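Local coordinates for protein AvrA (Salmonella typhimurium, PDB 6BE0) that probably transfers acetyl groups from acetyl-CoA to serine and threonine residues of target proteins, as a YopJ-family effector that binds inositol hexakisphosphate, at residues P221-S225 / D226-R230. Numbering follows the deposited sequence.
Sequences PFLPS and DKADR
The carbonyl of Pro224 accepts a hydrogen bond from Ala228 N over 3.1 Å, with an N-H...O angle of 146°, in the first turn of the short helix 225-228. Asp229 N reaches Ser225 O at 2.9 Å, a second i to i+4 bond. Lys227 N also approaches Pro224 O, but an N-H...O angle of 123° makes that bond weak. Pro224 therefore occupies the N-cap position, its carbonyl serving the turn that follows.

The apolar contacts are made by Leu223 and the Pro224 ring. Leu223 has CG anti to its own N (chi1 -168°), which carries both methyls forward: CD1 meets Lys227 CB at 3.6 Å, and CD2 lies over the backbone of Ala228, 3.9 Å from its CA. The Leu223 and Lys227 side chains cross at about a right angle. Pro224 instead runs alongside Lys227, ring CG against Lys227 CG at 3.5 Å; beyond this point the lysine chain bends at three successive torsions. A polar atom, Asp226 OD1, lies against the same ring, 3.4 Å from Pro224 CB, in van der Waals contact.

Among the polar groups, Asp229 turns its carboxylate past Ser225 O; OD1 lies 3.3 Å from that oxygen, but both are acceptors and no hydrogen bond is made. Instead OD1 makes a salt bridge with Arg245 and a hydrogen bond with Tyr237, and OD2 is also hydrogen-bonded elsewhere. Ser225 N donates to Glu176, and Leu223 pairs through its backbone with Met174 and Glu176. The whole is an extended segment running beside edge strand 170-176 and then turning into a short helical turn with proline at the N-cap position, which Asp229 ties to helix 243-252, the helix that begins at the coenzyme A pocket.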
ATOM      1  N   PRO A 221       7.478 -18.528   4.535  1.00 80.22           N
ATOM      2  CA  PRO A 221       6.060 -18.238   4.783  1.00 78.75           C
ATOM      3  C   PRO A 221       5.548 -17.062   3.953  1.00 78.76           C
ATOM      4  O   PRO A 221       4.508 -17.174   3.300  1.00 82.76           O
ATOM      5  CB  PRO A 221       6.026 -17.913   6.278  1.00 79.26           C
ATOM      6  CG  PRO A 221       7.386 -17.407   6.586  1.00 82.00           C
ATOM      7  CD  PRO A 221       8.325 -18.153   5.683  1.00 81.08           C
ATOM      8  N   PHE A 222       6.276 -15.949   3.992  1.00 51.23           N
ATOM      9  CA  PHE A 222       5.949 -14.773   3.195  1.00 46.90           C
ATOM     10  C   PHE A 222       7.140 -14.388   2.329  1.00 46.68           C
ATOM     11  O   PHE A 222       8.218 -14.968   2.454  1.00 49.10           O
ATOM     12  CB  PHE A 222       5.546 -13.603   4.095  1.00 45.12           C
ATOM     13  CG  PHE A 222       6.644 -13.124   5.001  1.00 46.09           C
ATOM     14  CD1 PHE A 222       7.483 -12.095   4.610  1.00 44.75           C
ATOM     15  CD2 PHE A 222       6.833 -13.699   6.244  1.00 49.34           C
ATOM     16  CE1 PHE A 222       8.494 -11.651   5.443  1.00 45.88           C
ATOM     17  CE2 PHE A 222       7.841 -13.259   7.082  1.00 49.81           C
ATOM     18  CZ  PHE A 222       8.672 -12.233   6.680  1.00 48.36           C
ATOM     19  N   LEU A 223       6.942 -13.408   1.455  1.00 44.14           N
ATOM     20  CA  LEU A 223       8.000 -12.950   0.565  1.00 44.09           C
ATOM     21  C   LEU A 223       8.775 -11.801   1.212  1.00 43.50           C
ATOM     22  O   LEU A 223       8.205 -10.740   1.462  1.00 41.33           O
ATOM     23  CB  LEU A 223       7.413 -12.504  -0.774  1.00 42.19           C
ATOM     24  CG  LEU A 223       8.427 -12.263  -1.893  1.00 42.81           C
ATOM     25  CD1 LEU A 223       8.934 -13.586  -2.448  1.00 45.44           C
ATOM     26  CD2 LEU A 223       7.820 -11.409  -2.994  1.00 40.77           C
ATOM     27  N   PRO A 224      10.075 -12.003   1.490  1.00 45.96           N
ATOM     28  CA  PRO A 224      10.839 -10.919   2.118  1.00 45.70           C
ATOM     29  C   PRO A 224      11.076  -9.758   1.156  1.00 46.19           C
ATOM     30  O   PRO A 224      10.860  -9.910  -0.048  1.00 46.42           O
ATOM     31  CB  PRO A 224      12.152 -11.596   2.509  1.00 49.20           C
ATOM     32  CG  PRO A 224      12.306 -12.699   1.531  1.00 50.59           C
ATOM     33  CD  PRO A 224      10.916 -13.186   1.233  1.00 49.86           C
ATOM     34  N   SER A 225      11.516  -8.621   1.686  1.00 43.15           N
ATOM     35  CA  SER A 225      11.620  -7.395   0.900  1.00 41.67           C
ATOM     36  C   SER A 225      12.632  -7.492  -0.241  1.00 43.28           C
ATOM     37  O   SER A 225      12.371  -7.007  -1.343  1.00 42.34           O
ATOM     38  CB  SER A 225      11.986  -6.220   1.810  1.00 41.25           C
ATOM     39  OG  SER A 225      13.234  -6.433   2.441  1.00 43.75           O
ATOM     40  N   ASP A 226      13.780  -8.110   0.017  1.00 51.21           N
ATOM     41  CA  ASP A 226      14.824  -8.206  -1.000  1.00 54.62           C
ATOM     42  C   ASP A 226      14.333  -9.001  -2.210  1.00 54.21           C
ATOM     43  O   ASP A 226      14.721  -8.724  -3.345  1.00 54.56           O
ATOM     44  CB  ASP A 226      16.091  -8.844  -0.424  1.00 56.29           C
ATOM     45  CG  ASP A 226      15.845 -10.228   0.136  1.00 60.44           C
ATOM     46  OD1 ASP A 226      14.829 -10.417   0.837  1.00 64.82           O
ATOM     47  OD2 ASP A 226      16.665 -11.131  -0.130  1.00 71.43           O
ATOM     48  N   LYS A 227      13.474  -9.983  -1.961  1.00 50.76           N
ATOM     49  CA  LYS A 227      12.871 -10.758  -3.039  1.00 51.99           C
ATOM     50  C   LYS A 227      11.824  -9.926  -3.774  1.00 50.87           C
ATOM     51  O   LYS A 227      11.674 -10.027  -4.992  1.00 53.00           O
ATOM     52  CB  LYS A 227      12.237 -12.038  -2.492  1.00 51.05           C
ATOM     53  CG  LYS A 227      13.225 -13.006  -1.863  1.00 52.36           C
ATOM     54  CD  LYS A 227      14.024 -13.768  -2.911  1.00 63.20           C
ATOM     55  CE  LYS A 227      13.200 -14.864  -3.576  1.00 69.01           C
ATOM     56  NZ  LYS A 227      12.763 -15.908  -2.605  1.00 67.92           N
ATOM     57  N   ALA A 228      11.102  -9.100  -3.022  1.00 39.20           N
ATOM     58  CA  ALA A 228      10.050  -8.266  -3.591  1.00 36.99           C
ATOM     59  C   ALA A 228      10.627  -7.209  -4.527  1.00 38.96           C
ATOM     60  O   ALA A 228       9.992  -6.831  -5.511  1.00 44.80           O
ATOM     61  CB  ALA A 228       9.242  -7.606  -2.483  1.00 35.04           C
ATOM     62  N   ASP A 229      11.832  -6.737  -4.221  1.00 41.41           N
ATOM     63  CA  ASP A 229      12.484  -5.712  -5.032  1.00 45.95           C
ATOM     64  C   ASP A 229      12.754  -6.202  -6.454  1.00 47.37           C
ATOM     65  O   ASP A 229      12.834  -5.402  -7.386  1.00 54.10           O
ATOM     66  CB  ASP A 229      13.796  -5.264  -4.380  1.00 47.70           C
ATOM     67  CG  ASP A 229      13.578  -4.502  -3.082  1.00 46.38           C
ATOM     68  OD1 ASP A 229      12.444  -4.038  -2.838  1.00 40.45           O
ATOM     69  OD2 ASP A 229      14.547  -4.358  -2.306  1.00 44.42           O
ATOM     70  N   ARG A 230      12.890  -7.513  -6.616  1.00 62.72           N
ATOM     71  CA  ARG A 230      13.158  -8.097  -7.926  1.00 66.40           C
ATOM     72  C   ARG A 230      11.889  -8.192  -8.770  1.00 66.81           C
ATOM     73  O   ARG A 230      11.959  -8.346  -9.990  1.00 69.39           O
ATOM     74  CB  ARG A 230      13.780  -9.486  -7.774  1.00 67.31           C
ATOM     75  CG  ARG A 230      15.027  -9.520  -6.910  1.00 67.00           C
ATOM     76  CD  ARG A 230      15.519 -10.942  -6.715  1.00 68.70           C
ATOM     77  NE  ARG A 230      16.522 -11.032  -5.657  1.00 79.92           N
ATOM     78  CZ  ARG A 230      16.988 -12.172  -5.157  1.00 76.93           C
ATOM     79  NH1 ARG A 230      16.543 -13.337  -5.615  1.00 78.72           N
ATOM     80  NH2 ARG A 230      17.899 -12.149  -4.191  1.00 67.07           N
TER